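Local coordinates for protein tyrosine phosphatase PRL-1 (Leishmania major, PDB 3S4O) that removes phosphate from protein tyrosine residues and may act as a virulence factor that supports intracellular survival in host macrophages, at residues F23-L28 / P110-H115; D88-L93 / V127-V132; L51-G56 / I69-W74. One frame throughout, in Å; residues are numbered along the deposited sequence.

Interaction 1. Residues F23-L28 / P110-H115; sequences FHFLIL and PTIGVH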
ATOM      1  N   PHE A  23      -2.997   9.589  -3.005  1.00 30.61           N
ATOM      2  CA  PHE A  23      -3.210   8.554  -1.981  1.00 29.01           C
ATOM      3  C   PHE A  23      -2.213   8.699  -0.836  1.00 28.69           C
ATOM      4  O   PHE A  23      -1.055   9.070  -1.051  1.00 29.26           O
ATOM      5  CB  PHE A  23      -2.991   7.132  -2.528  1.00 28.38           C
ATOM      6  CG  PHE A  23      -3.554   6.894  -3.884  1.00 28.78           C
ATOM      7  CD1 PHE A  23      -4.898   6.597  -4.034  1.00 28.98           C
ATOM      8  CD2 PHE A  23      -2.730   6.911  -5.017  1.00 29.31           C
ATOM      9  CE1 PHE A  23      -5.428   6.352  -5.288  1.00 28.81           C
ATOM     10  CE2 PHE A  23      -3.253   6.670  -6.282  1.00 29.10           C
ATOM     11  CZ  PHE A  23      -4.608   6.396  -6.411  1.00 29.06           C
ATOM     12  N   HIS A  24      -2.657   8.365   0.370  1.00 27.95           N
ATOM     13  CA  HIS A  24      -1.762   8.222   1.507  1.00 28.21           C
ATOM     14  C   HIS A  24      -1.524   6.725   1.679  1.00 27.82           C
ATOM     15  O   HIS A  24      -2.465   5.982   1.923  1.00 27.20           O
ATOM     16  CB  HIS A  24      -2.376   8.762   2.807  1.00 28.76           C
ATOM     17  CG  HIS A  24      -2.628  10.241   2.825  1.00 29.70           C
ATOM     18  ND1 HIS A  24      -1.619  11.179   2.897  1.00 31.37           N
ATOM     19  CD2 HIS A  24      -3.788  10.942   2.861  1.00 30.61           C
ATOM     20  CE1 HIS A  24      -2.149  12.394   2.955  1.00 32.73           C
ATOM     21  NE2 HIS A  24      -3.464  12.277   2.930  1.00 32.08           N
ATOM     22  N   PHE A  25      -0.276   6.281   1.560  1.00 28.17           N
ATOM     23  CA  PHE A  25       0.043   4.876   1.830  1.00 27.79           C
ATOM     24  C   PHE A  25       0.659   4.668   3.200  1.00 29.50           C
ATOM     25  O   PHE A  25       1.573   5.392   3.608  1.00 30.18           O
ATOM     26  CB  PHE A  25       0.959   4.296   0.759  1.00 27.48           C
ATOM     27  CG  PHE A  25       0.322   4.247  -0.593  1.00 26.74           C
ATOM     28  CD1 PHE A  25      -0.745   3.396  -0.829  1.00 25.64           C
ATOM     29  CD2 PHE A  25       0.765   5.074  -1.615  1.00 27.55           C
ATOM     30  CE1 PHE A  25      -1.359   3.353  -2.061  1.00 25.75           C
ATOM     31  CE2 PHE A  25       0.160   5.036  -2.859  1.00 27.74           C
ATOM     32  CZ  PHE A  25      -0.910   4.180  -3.083  1.00 26.99           C
ATOM     33  N   LEU A  26       0.126   3.677   3.907  1.00 29.62           N
ATOM     34  CA  LEU A  26       0.655   3.251   5.184  1.00 31.30           C
ATOM     35  C   LEU A  26       1.251   1.872   5.038  1.00 31.68           C
ATOM     36  O   LEU A  26       0.524   0.922   4.758  1.00 33.75           O
ATOM     37  CB  LEU A  26      -0.450   3.176   6.229  1.00 32.77           C
ATOM     38  CG  LEU A  26      -0.745   4.385   7.094  1.00 34.77           C
ATOM     39  CD1 LEU A  26      -1.929   4.022   7.997  1.00 35.05           C
ATOM     40  CD2 LEU A  26       0.481   4.782   7.939  1.00 37.18           C
ATOM     41  N   ILE A  27       2.564   1.762   5.205  1.00 32.04           N
ATOM     42  CA  ILE A  27       3.220   0.475   5.330  1.00 31.59           C
ATOM     43  C   ILE A  27       3.175   0.070   6.808  1.00 32.91           C
ATOM     44  O   ILE A  27       3.709   0.755   7.671  1.00 32.87           O
ATOM     45  CB  ILE A  27       4.687   0.483   4.857  1.00 32.73           C
ATOM     46  CG1 ILE A  27       4.800   0.932   3.389  1.00 31.94           C
ATOM     47  CG2 ILE A  27       5.272  -0.947   4.981  1.00 32.13           C
ATOM     48  CD1 ILE A  27       6.207   1.261   2.956  1.00 32.57           C
ATOM     49  N   LEU A  28       2.519  -1.049   7.082  1.00 32.78           N
ATOM     50  CA  LEU A  28       2.218  -1.470   8.450  1.00 34.86           C
ATOM     51  C   LEU A  28       2.784  -2.831   8.762  1.00 35.37           C
ATOM     52  O   LEU A  28       3.018  -3.630   7.866  1.00 34.67           O
ATOM     53  CB  LEU A  28       0.700  -1.546   8.687  1.00 35.14           C
ATOM     54  CG  LEU A  28      -0.175  -0.312   8.431  1.00 35.86           C
ATOM     55  CD1 LEU A  28      -1.586  -0.739   7.935  1.00 34.79           C
ATOM     56  CD2 LEU A  28      -0.295   0.530   9.698  1.00 36.18           C
ATOM     57  N   PRO A 110      -7.708   9.159   0.047  1.00 31.95           N
ATOM     58  CA  PRO A 110      -7.760   7.955   0.862  1.00 31.06           C
ATOM     59  C   PRO A 110      -6.415   7.516   1.413  1.00 29.86           C
ATOM     60  O   PRO A 110      -5.379   7.679   0.760  1.00 29.07           O
ATOM     61  CB  PRO A 110      -8.257   6.880  -0.101  1.00 31.00           C
ATOM     62  CG  PRO A 110      -8.066   7.408  -1.435  1.00 31.71           C
ATOM     63  CD  PRO A 110      -7.768   8.861  -1.389  1.00 32.44           C
ATOM     64  N   THR A 111      -6.462   6.974   2.625  1.00 29.50           N
ATOM     65  CA  THR A 111      -5.354   6.261   3.207  1.00 29.19           C
ATOM     66  C   THR A 111      -5.567   4.784   2.912  1.00 28.55           C
ATOM     67  O   THR A 111      -6.664   4.237   3.093  1.00 27.44           O
ATOM     68  CB  THR A 111      -5.216   6.533   4.719  1.00 30.33           C
ATOM     69  OG1 THR A 111      -5.008   7.933   4.928  1.00 31.69           O
ATOM     70  CG2 THR A 111      -4.025   5.777   5.304  1.00 30.15           C
ATOM     71  N   ILE A 112      -4.515   4.157   2.404  1.00 28.30           N
ATOM     72  CA  ILE A 112      -4.556   2.763   2.025  1.00 27.74           C
ATOM     73  C   ILE A 112      -3.432   2.066   2.745  1.00 28.02           C
ATOM     74  O   ILE A 112      -2.276   2.449   2.614  1.00 28.94           O
ATOM     75  CB  ILE A 112      -4.434   2.593   0.497  1.00 28.09           C
ATOM     76  CG1 ILE A 112      -5.692   3.170  -0.181  1.00 28.83           C
ATOM     77  CG2 ILE A 112      -4.208   1.112   0.108  1.00 27.07           C
ATOM     78  CD1 ILE A 112      -5.423   3.741  -1.530  1.00 28.63           C
ATOM     79  N   GLY A 113      -3.782   1.064   3.538  1.00 27.92           N
ATOM     80  CA  GLY A 113      -2.806   0.318   4.322  1.00 28.47           C
ATOM     81  C   GLY A 113      -2.352  -0.945   3.627  1.00 27.64           C
ATOM     82  O   GLY A 113      -3.114  -1.574   2.900  1.00 27.20           O
ATOM     83  N   VAL A 114      -1.091  -1.300   3.852  1.00 28.27           N
ATOM     84  CA  VAL A 114      -0.498  -2.505   3.301  1.00 28.50           C
ATOM     85  C   VAL A 114       0.427  -3.163   4.324  1.00 30.13           C
ATOM     86  O   VAL A 114       1.329  -2.533   4.847  1.00 29.85           O
ATOM     87  CB  VAL A 114       0.305  -2.236   2.002  1.00 28.08           C
ATOM     88  CG1 VAL A 114       0.643  -3.546   1.314  1.00 28.10           C
ATOM     89  CG2 VAL A 114      -0.464  -1.340   1.047  1.00 27.35           C
ATOM     90  N   HIS A 115       0.186  -4.438   4.609  1.00 31.63           N
ATOM     91  CA  HIS A 115       1.063  -5.189   5.506  1.00 35.22           C
ATOM     92  C   HIS A 115       1.425  -6.570   4.985  1.00 36.37           C
ATOM     93  O   HIS A 115       0.718  -7.157   4.178  1.00 33.40           O
ATOM     94  CB  HIS A 115       0.476  -5.283   6.931  1.00 36.97           C
ATOM     95  CG  HIS A 115      -0.660  -6.247   7.076  1.00 37.11           C
ATOM     96  ND1 HIS A 115      -0.470  -7.610   7.144  1.00 38.31           N
ATOM     97  CD2 HIS A 115      -1.993  -6.045   7.206  1.00 36.26           C
ATOM     98  CE1 HIS A 115      -1.639  -8.208   7.277  1.00 38.02           C
ATOM     99  NE2 HIS A 115      -2.580  -7.280   7.325  1.00 37.33           N
TER
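Strands 23-28 and 111-115 run parallel, their axes 4.6 Å apart at closest approach and turned by 24°. Five backbone hydrogen bonds form a ladder. H24 N donates to P110 O (2.8 Å), and H24 O receives I112 N. L26 repeats the pattern, its N to I112 O and its O from V114 N (2.9 Å). L28 N closes the ladder on V114 O. CA-H groups also lean on the same carbonyls, the shortest being T111 CA to H24 O at 3.2 Å.

Side chains alternate between two faces. On one, F25 lies alongside I112 and points the same way. F25 CD1 is 4.0 Å from I112 CB. With CG anti to the carbonyl carbon (chi1 -64°), the F25 ring swings back toward the partner strand, although CB points to the face. F23 CD1 reaches I112 CD1 at 3.8 Å, and P110 CG sits at the edge of the F23 ring. Helices 84-103 and 122-133 pack on this side.

On the other face, T111 is shared by two neighbours. T111 OG1 lies 3.5 Å from H24 CB and makes a weak hydrogen bond to R46 O, while T111 CG2 meets L26 CD1 at 3.8 Å. The H24 ring is held by D11, through ND1. G113 has no side chain, and L28 CD1 rests near its CA. H115 turns its ring away, and its NE2 bonds to Y59.

Strand 111-115, the middle one of the five-stranded sheet, lies beside parallel 21-28. It leads into C116, the predicted phosphocysteine nucleophile, and the phosphate-binding loop that holds thiosulfate here.

Interaction 2. Residues D88-L93 / V127-V132; sequences DSWLKL and VALALV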
ATOM      1  N   ASP A  88      -2.382  -6.278 -11.235  1.00 30.27           N
ATOM      2  CA  ASP A  88      -3.607  -5.837 -11.908  1.00 31.93           C
ATOM      3  C   ASP A  88      -4.704  -5.499 -10.901  1.00 29.90           C
ATOM      4  O   ASP A  88      -5.440  -4.542 -11.091  1.00 29.15           O
ATOM      5  CB  ASP A  88      -4.081  -6.876 -12.928  1.00 35.01           C
ATOM      6  CG  ASP A  88      -3.185  -6.926 -14.172  1.00 40.34           C
ATOM      7  OD1 ASP A  88      -2.426  -5.949 -14.415  1.00 44.20           O
ATOM      8  OD2 ASP A  88      -3.227  -7.943 -14.910  1.00 43.60           O
ATOM      9  N   SER A  89      -4.788  -6.274  -9.822  1.00 28.44           N
ATOM     10  CA  SER A  89      -5.795  -6.026  -8.781  1.00 27.49           C
ATOM     11  C   SER A  89      -5.505  -4.722  -8.039  1.00 26.20           C
ATOM     12  O   SER A  89      -6.412  -4.001  -7.668  1.00 25.36           O
ATOM     13  CB  SER A  89      -5.842  -7.194  -7.789  1.00 27.33           C
ATOM     14  OG  SER A  89      -6.587  -8.297  -8.306  1.00 27.56           O
ATOM     15  N   TRP A  90      -4.217  -4.455  -7.838  1.00 25.65           N
ATOM     16  CA  TRP A  90      -3.717  -3.261  -7.154  1.00 24.78           C
ATOM     17  C   TRP A  90      -4.014  -2.033  -7.969  1.00 26.10           C
ATOM     18  O   TRP A  90      -4.577  -1.068  -7.453  1.00 26.84           O
ATOM     19  CB  TRP A  90      -2.207  -3.406  -6.925  1.00 24.36           C
ATOM     20  CG  TRP A  90      -1.440  -2.303  -6.208  1.00 23.72           C
ATOM     21  CD1 TRP A  90      -0.272  -1.737  -6.629  1.00 24.22           C
ATOM     22  CD2 TRP A  90      -1.706  -1.730  -4.915  1.00 23.31           C
ATOM     23  NE1 TRP A  90       0.173  -0.819  -5.711  1.00 23.96           N
ATOM     24  CE2 TRP A  90      -0.692  -0.796  -4.651  1.00 23.35           C
ATOM     25  CE3 TRP A  90      -2.709  -1.905  -3.966  1.00 23.47           C
ATOM     26  CZ2 TRP A  90      -0.650  -0.046  -3.476  1.00 23.29           C
ATOM     27  CZ3 TRP A  90      -2.672  -1.140  -2.801  1.00 23.22           C
ATOM     28  CH2 TRP A  90      -1.647  -0.235  -2.567  1.00 23.06           C
ATOM     29  N   LEU A  91      -3.674  -2.080  -9.253  1.00 26.90           N
ATOM     30  CA  LEU A  91      -3.945  -0.957 -10.140  1.00 27.75           C
ATOM     31  C   LEU A  91      -5.452  -0.732 -10.295  1.00 28.50           C
ATOM     32  O   LEU A  91      -5.907   0.415 -10.380  1.00 27.74           O
ATOM     33  CB  LEU A  91      -3.303  -1.159 -11.522  1.00 29.28           C
ATOM     34  CG  LEU A  91      -1.778  -1.272 -11.636  1.00 29.45           C
ATOM     35  CD1 LEU A  91      -1.401  -1.717 -13.077  1.00 30.88           C
ATOM     36  CD2 LEU A  91      -1.086   0.014 -11.279  1.00 29.59           C
ATOM     37  N   LYS A  92      -6.221  -1.819 -10.319  1.00 28.89           N
ATOM     38  CA  LYS A  92      -7.683  -1.709 -10.435  1.00 30.94           C
ATOM     39  C   LYS A  92      -8.259  -0.939  -9.242  1.00 30.19           C
ATOM     40  O   LYS A  92      -9.081  -0.039  -9.410  1.00 30.98           O
ATOM     41  CB  LYS A  92      -8.361  -3.085 -10.531  1.00 31.34           C
ATOM     42  CG  LYS A  92      -9.905  -3.020 -10.583  1.00 33.25           C
ATOM     43  CD  LYS A  92     -10.411  -2.447 -11.903  1.00 34.86           C
ATOM     44  CE  LYS A  92     -11.921  -2.490 -12.014  1.00 36.30           C
ATOM     45  NZ  LYS A  92     -12.393  -2.503 -13.435  1.00 38.91           N
ATOM     46  N   LEU A  93      -7.810  -1.316  -8.046  1.00 28.75           N
ATOM     47  CA  LEU A  93      -8.210  -0.656  -6.801  1.00 27.88           C
ATOM     48  C   LEU A  93      -7.824   0.832  -6.799  1.00 27.73           C
ATOM     49  O   LEU A  93      -8.604   1.688  -6.417  1.00 27.68           O
ATOM     50  CB  LEU A  93      -7.561  -1.355  -5.597  1.00 26.96           C
ATOM     51  CG  LEU A  93      -7.674  -0.696  -4.217  1.00 27.08           C
ATOM     52  CD1 LEU A  93      -9.116  -0.670  -3.716  1.00 27.58           C
ATOM     53  CD2 LEU A  93      -6.785  -1.396  -3.215  1.00 26.40           C
ATOM     54  N   VAL A 127       3.803  -0.240  -2.875  1.00 28.08           N
ATOM     55  CA  VAL A 127       3.775   1.209  -2.689  1.00 27.06           C
ATOM     56  C   VAL A 127       4.687   1.869  -3.709  1.00 27.88           C
ATOM     57  O   VAL A 127       4.303   2.843  -4.354  1.00 28.58           O
ATOM     58  CB  VAL A 127       4.161   1.597  -1.263  1.00 26.94           C
ATOM     59  CG1 VAL A 127       4.366   3.093  -1.146  1.00 27.50           C
ATOM     60  CG2 VAL A 127       3.087   1.118  -0.307  1.00 25.87           C
ATOM     61  N   ALA A 128       5.876   1.304  -3.881  1.00 28.47           N
ATOM     62  CA  ALA A 128       6.839   1.798  -4.857  1.00 29.35           C
ATOM     63  C   ALA A 128       6.186   1.859  -6.231  1.00 29.39           C
ATOM     64  O   ALA A 128       6.304   2.839  -6.952  1.00 30.32           O
ATOM     65  CB  ALA A 128       8.060   0.900  -4.890  1.00 29.38           C
ATOM     66  N   LEU A 129       5.481   0.797  -6.580  1.00 28.58           N
ATOM     67  CA  LEU A 129       4.830   0.711  -7.872  1.00 29.08           C
ATOM     68  C   LEU A 129       3.767   1.785  -8.058  1.00 29.14           C
ATOM     69  O   LEU A 129       3.619   2.311  -9.160  1.00 30.68           O
ATOM     70  CB  LEU A 129       4.166  -0.642  -8.029  1.00 28.45           C
ATOM     71  CG  LEU A 129       3.343  -0.761  -9.323  1.00 29.38           C
ATOM     72  CD1 LEU A 129       4.215  -1.164 -10.496  1.00 30.01           C
ATOM     73  CD2 LEU A 129       2.185  -1.694  -9.137  1.00 28.30           C
ATOM     74  N   ALA A 130       2.999   2.055  -7.001  1.00 27.79           N
ATOM     75  CA  ALA A 130       1.975   3.109  -7.040  1.00 27.99           C
ATOM     76  C   ALA A 130       2.624   4.461  -7.316  1.00 29.37           C
ATOM     77  O   ALA A 130       2.098   5.258  -8.097  1.00 30.53           O
ATOM     78  CB  ALA A 130       1.178   3.159  -5.739  1.00 26.70           C
ATOM     79  N   LEU A 131       3.774   4.705  -6.689  1.00 30.11           N
ATOM     80  CA  LEU A 131       4.524   5.950  -6.889  1.00 31.82           C
ATOM     81  C   LEU A 131       4.972   6.092  -8.342  1.00 33.35           C
ATOM     82  O   LEU A 131       4.952   7.187  -8.902  1.00 36.49           O
ATOM     83  CB  LEU A 131       5.763   6.028  -5.980  1.00 32.17           C
ATOM     84  CG  LEU A 131       5.560   6.237  -4.474  1.00 31.66           C
ATOM     85  CD1 LEU A 131       6.892   6.101  -3.752  1.00 32.23           C
ATOM     86  CD2 LEU A 131       4.968   7.587  -4.178  1.00 31.77           C
ATOM     87  N   VAL A 132       5.382   4.986  -8.944  1.00 33.13           N
ATOM     88  CA  VAL A 132       5.813   4.993 -10.333  1.00 35.07           C
ATOM     89  C   VAL A 132       4.619   5.195 -11.268  1.00 36.36           C
ATOM     90  O   VAL A 132       4.663   6.037 -12.165  1.00 39.12           O
ATOM     91  CB  VAL A 132       6.537   3.704 -10.728  1.00 34.65           C
ATOM     92  CG1 VAL A 132       6.751   3.659 -12.239  1.00 35.83           C
ATOM     93  CG2 VAL A 132       7.872   3.603  -9.998  1.00 34.77           C
TER
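W90 and L129 both reach across with CG anti to the backbone N (chi1 -179° and 175°). This sends the indole and the leucine branch into the gap between D88-L93 and V127-V132. The two side chains point in opposing directions and pass alongside one another. L129 CD2 comes up to the edge of the indole, in its plane, and is 3.5 Å from W90 CD1. L129 CD2 is also 4.1 Å from W90 NE1. A130 CB points at the indole too and lies 4.1 Å from W90 NE1, with CZ2 slightly farther away. L91 adds a lighter touch: L91 CD2 is 4.3 Å from L129 CD2.

The contact between the segments is apolar. The indole N-H is nevertheless satisfied, because NE1 donates to the backbone O of L126, one residue before V127. That bond helps fix the rotation of the ring. It also ties the side chain of one helix to the backbone of the other.

The helix axes are 11.1 Å apart at closest approach and cross at -55°. The large indole spans much of this wide gap, and only 190 Å² is buried in total.

Strand 21-28 packs on this contact, with F25 against V127 and A130. Y165 touches both L91 and L129, and W161 of helix 156-164 also packs on L129. Helix 139-149 takes the far side of 122-133, touching A128 and L131.

Interaction 3. Residues L51-G56 / I69-W74; sequences LVRVCG and IDVHSW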
ATOM      1  N   LEU A  51      -7.377  -2.039   3.384  1.00 25.03           N
ATOM      2  CA  LEU A  51      -6.267  -2.778   3.972  1.00 25.69           C
ATOM      3  C   LEU A  51      -5.917  -3.933   3.063  1.00 25.83           C
ATOM      4  O   LEU A  51      -6.765  -4.775   2.770  1.00 27.09           O
ATOM      5  CB  LEU A  51      -6.597  -3.295   5.368  1.00 26.55           C
ATOM      6  CG  LEU A  51      -5.437  -3.937   6.156  1.00 27.36           C
ATOM      7  CD1 LEU A  51      -4.264  -3.006   6.379  1.00 26.35           C
ATOM      8  CD2 LEU A  51      -5.943  -4.468   7.495  1.00 28.39           C
ATOM      9  N   VAL A  52      -4.670  -3.940   2.602  1.00 25.62           N
ATOM     10  CA  VAL A  52      -4.172  -4.968   1.690  1.00 25.75           C
ATOM     11  C   VAL A  52      -3.175  -5.843   2.427  1.00 27.17           C
ATOM     12  O   VAL A  52      -2.156  -5.363   2.947  1.00 26.65           O
ATOM     13  CB  VAL A  52      -3.508  -4.344   0.439  1.00 24.88           C
ATOM     14  CG1 VAL A  52      -3.000  -5.429  -0.530  1.00 24.49           C
ATOM     15  CG2 VAL A  52      -4.484  -3.425  -0.272  1.00 24.05           C
ATOM     16  N   ARG A  53      -3.476  -7.126   2.518  1.00 28.90           N
ATOM     17  CA  ARG A  53      -2.494  -8.046   3.075  1.00 32.36           C
ATOM     18  C   ARG A  53      -1.904  -8.896   1.973  1.00 31.72           C
ATOM     19  O   ARG A  53      -2.624  -9.553   1.220  1.00 30.75           O
ATOM     20  CB  ARG A  53      -3.037  -8.893   4.224  1.00 36.83           C
ATOM     21  CG  ARG A  53      -4.245  -9.703   3.932  1.00 40.32           C
ATOM     22  CD  ARG A  53      -4.883 -10.162   5.242  1.00 43.75           C
ATOM     23  NE  ARG A  53      -5.884 -11.193   5.009  1.00 44.99           N
ATOM     24  CZ  ARG A  53      -6.352 -12.025   5.934  1.00 46.25           C
ATOM     25  NH1 ARG A  53      -5.919 -11.967   7.188  1.00 47.27           N
ATOM     26  NH2 ARG A  53      -7.262 -12.924   5.589  1.00 46.98           N
ATOM     27  N   VAL A  54      -0.581  -8.856   1.883  1.00 32.15           N
ATOM     28  CA  VAL A  54       0.138  -9.543   0.826  1.00 33.67           C
ATOM     29  C   VAL A  54       0.863 -10.793   1.349  1.00 36.93           C
ATOM     30  O   VAL A  54       1.638 -11.391   0.614  1.00 37.38           O
ATOM     31  CB  VAL A  54       1.111  -8.585   0.088  1.00 32.51           C
ATOM     32  CG1 VAL A  54       0.329  -7.523  -0.683  1.00 31.36           C
ATOM     33  CG2 VAL A  54       2.067  -7.909   1.048  1.00 32.88           C
ATOM     34  N   CYS A  55       0.548 -11.196   2.588  1.00 41.42           N
ATOM     35  CA  CYS A  55       1.163 -12.361   3.249  0.50 44.72           C
ATOM     36  C   CYS A  55       0.099 -13.421   3.424  1.00 47.18           C
ATOM     37  O   CYS A  55      -1.072 -13.174   3.141  1.00 47.93           O
ATOM     38  CB  CYS A  55       1.686 -12.000   4.650  0.50 45.96           C
ATOM     39  SG  CYS A  55       0.392 -11.345   5.780  0.50 49.61           S
ATOM     40  N   GLY A  56       0.488 -14.594   3.919  1.00 49.63           N
ATOM     41  CA  GLY A  56      -0.479 -15.652   4.199  1.00 51.65           C
ATOM     42  C   GLY A  56      -1.260 -15.282   5.460  1.00 53.93           C
ATOM     43  O   GLY A  56      -0.652 -14.804   6.429  1.00 55.62           O
ATOM     44  N   ILE A  69     -13.709  -1.095   7.108  1.00 36.57           N
ATOM     45  CA  ILE A  69     -12.477  -1.153   6.327  1.00 34.95           C
ATOM     46  C   ILE A  69     -12.537  -2.304   5.321  1.00 35.71           C
ATOM     47  O   ILE A  69     -12.813  -3.445   5.682  1.00 36.45           O
ATOM     48  CB  ILE A  69     -11.238  -1.306   7.225  1.00 34.39           C
ATOM     49  CG1 ILE A  69     -11.040  -0.048   8.084  1.00 34.60           C
ATOM     50  CG2 ILE A  69     -10.004  -1.514   6.377  1.00 32.10           C
ATOM     51  CD1 ILE A  69     -10.324  -0.315   9.389  1.00 34.94           C
ATOM     52  N   ASP A  70     -12.299  -1.988   4.052  1.00 36.28           N
ATOM     53  CA  ASP A  70     -12.276  -3.008   3.008  1.00 39.32           C
ATOM     54  C   ASP A  70     -10.945  -3.748   3.125  1.00 36.54           C
ATOM     55  O   ASP A  70      -9.883  -3.118   3.145  1.00 35.18           O
ATOM     56  CB  ASP A  70     -12.412  -2.374   1.619  1.00 44.19           C
ATOM     57  CG  ASP A  70     -13.789  -1.703   1.392  1.00 54.62           C
ATOM     58  OD1 ASP A  70     -14.072  -1.241   0.255  1.00 63.85           O
ATOM     59  OD2 ASP A  70     -14.600  -1.620   2.351  1.00 58.05           O
ATOM     60  N   VAL A  71     -11.005  -5.073   3.242  1.00 35.20           N
ATOM     61  CA  VAL A  71      -9.797  -5.892   3.326  1.00 35.29           C
ATOM     62  C   VAL A  71      -9.594  -6.708   2.053  1.00 33.76           C
ATOM     63  O   VAL A  71     -10.525  -7.300   1.516  1.00 35.66           O
ATOM     64  CB  VAL A  71      -9.779  -6.830   4.551  1.00 36.78           C
ATOM     65  CG1 VAL A  71      -8.444  -7.554   4.627  1.00 37.66           C
ATOM     66  CG2 VAL A  71      -9.994  -6.046   5.818  1.00 37.85           C
ATOM     67  N   HIS A  72      -8.353  -6.718   1.587  1.00 31.27           N
ATOM     68  CA  HIS A  72      -7.985  -7.356   0.336  1.00 29.18           C
ATOM     69  C   HIS A  72      -6.845  -8.339   0.618  1.00 28.55           C
ATOM     70  O   HIS A  72      -5.783  -7.943   1.073  1.00 28.09           O
ATOM     71  CB  HIS A  72      -7.533  -6.305  -0.686  1.00 27.46           C
ATOM     72  CG  HIS A  72      -8.512  -5.191  -0.914  1.00 27.27           C
ATOM     73  ND1 HIS A  72      -9.447  -5.211  -1.927  1.00 27.58           N
ATOM     74  CD2 HIS A  72      -8.681  -4.004  -0.279  1.00 27.01           C
ATOM     75  CE1 HIS A  72     -10.168  -4.101  -1.885  1.00 27.50           C
ATOM     76  NE2 HIS A  72      -9.722  -3.351  -0.893  1.00 26.27           N
ATOM     77  N   SER A  73      -7.078  -9.615   0.343  1.00 28.43           N
ATOM     78  CA  SER A  73      -6.102 -10.674   0.649  1.00 28.84           C
ATOM     79  C   SER A  73      -5.463 -11.164  -0.636  1.00 28.16           C
ATOM     80  O   SER A  73      -5.994 -12.046  -1.302  1.00 28.64           O
ATOM     81  CB  SER A  73      -6.772 -11.841   1.394  1.00 30.43           C
ATOM     82  OG  SER A  73      -7.385 -11.405   2.604  1.00 31.27           O
ATOM     83  N   TRP A  74      -4.326 -10.568  -0.982  1.00 27.23           N
ATOM     84  CA  TRP A  74      -3.618 -10.865  -2.229  1.00 27.52           C
ATOM     85  C   TRP A  74      -2.207 -11.390  -1.969  1.00 27.68           C
ATOM     86  O   TRP A  74      -1.242 -10.685  -2.187  1.00 27.26           O
ATOM     87  CB  TRP A  74      -3.515  -9.608  -3.096  1.00 26.41           C
ATOM     88  CG  TRP A  74      -4.815  -8.937  -3.385  1.00 26.45           C
ATOM     89  CD1 TRP A  74      -6.041  -9.506  -3.425  1.00 26.90           C
ATOM     90  CD2 TRP A  74      -4.999  -7.558  -3.686  1.00 25.31           C
ATOM     91  NE1 TRP A  74      -6.985  -8.564  -3.718  1.00 26.41           N
ATOM     92  CE2 TRP A  74      -6.368  -7.358  -3.891  1.00 25.48           C
ATOM     93  CE3 TRP A  74      -4.131  -6.469  -3.797  1.00 25.11           C
ATOM     94  CZ2 TRP A  74      -6.903  -6.116  -4.213  1.00 25.67           C
ATOM     95  CZ3 TRP A  74      -4.655  -5.240  -4.099  1.00 25.14           C
ATOM     96  CH2 TRP A  74      -6.036  -5.067  -4.299  1.00 25.41           C
TER
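Four backbone hydrogen bonds join the parallel strands 51-53 and 70-73, the last of them reaching W74 just past the strand. L51 N donates to D70 O (2.7 Å) and L51 O accepts H72 N. R53 N then bonds to H72 O, and R53 O accepts W74 N at 3.0 Å.

The R53 side chain adds bonds to S73. R53 NE donates to S73 OG at 2.8 Å, close to the guanidinium plane and fairly straight (164°). NH2 makes a weak second bond to the same oxygen. R53 places CG between its backbone N and carbonyl carbon (chi1 56°), and the extended chain then runs alongside S73. Its NH1 bonds to Y59 O, and the guanidinium makes a cation-pi contact with Y59.

The V52 and W74 side chains meet at an angle, with V52 CG1 3.6 Å from W74 CE3. L51 CB meets I69 CG2 at 4.0 Å.

The pair belongs to a beta-alpha-beta unit with helix 62-65, which packs on I69 and V71. Strand 70-73 is an edge strand of the sheet. Helix 84-103 lies over V52, H72 and W74. H72 NE2 bonds to H50, and D70 forms a salt bridge with R49. Strand 48-53 has strand 111-115 as its other neighbour.

From the N terminus, strand 21-28 opens the longest loop, which interaction 1 closes at 110-115. Interaction 3 is nested inside it, closing the short loop from 51-56 to 69-74. The chain then enters helix 84-103, so interaction 2 opens after interaction 3 has closed. It crosses interaction 1, because 110-115 falls between its two helices. In the sheet, G113 O to V52 N (2.8 Å) and H115 N to V52 O probably bond interactions 1 and 3 together. W90 joins all three: its indole packs on F25, I112 and V114 of interaction 1 and on V52 and W74 of interaction 3. Helix 84-103 thus meets three strands and W74; helix 122-133 meets F25 through A130.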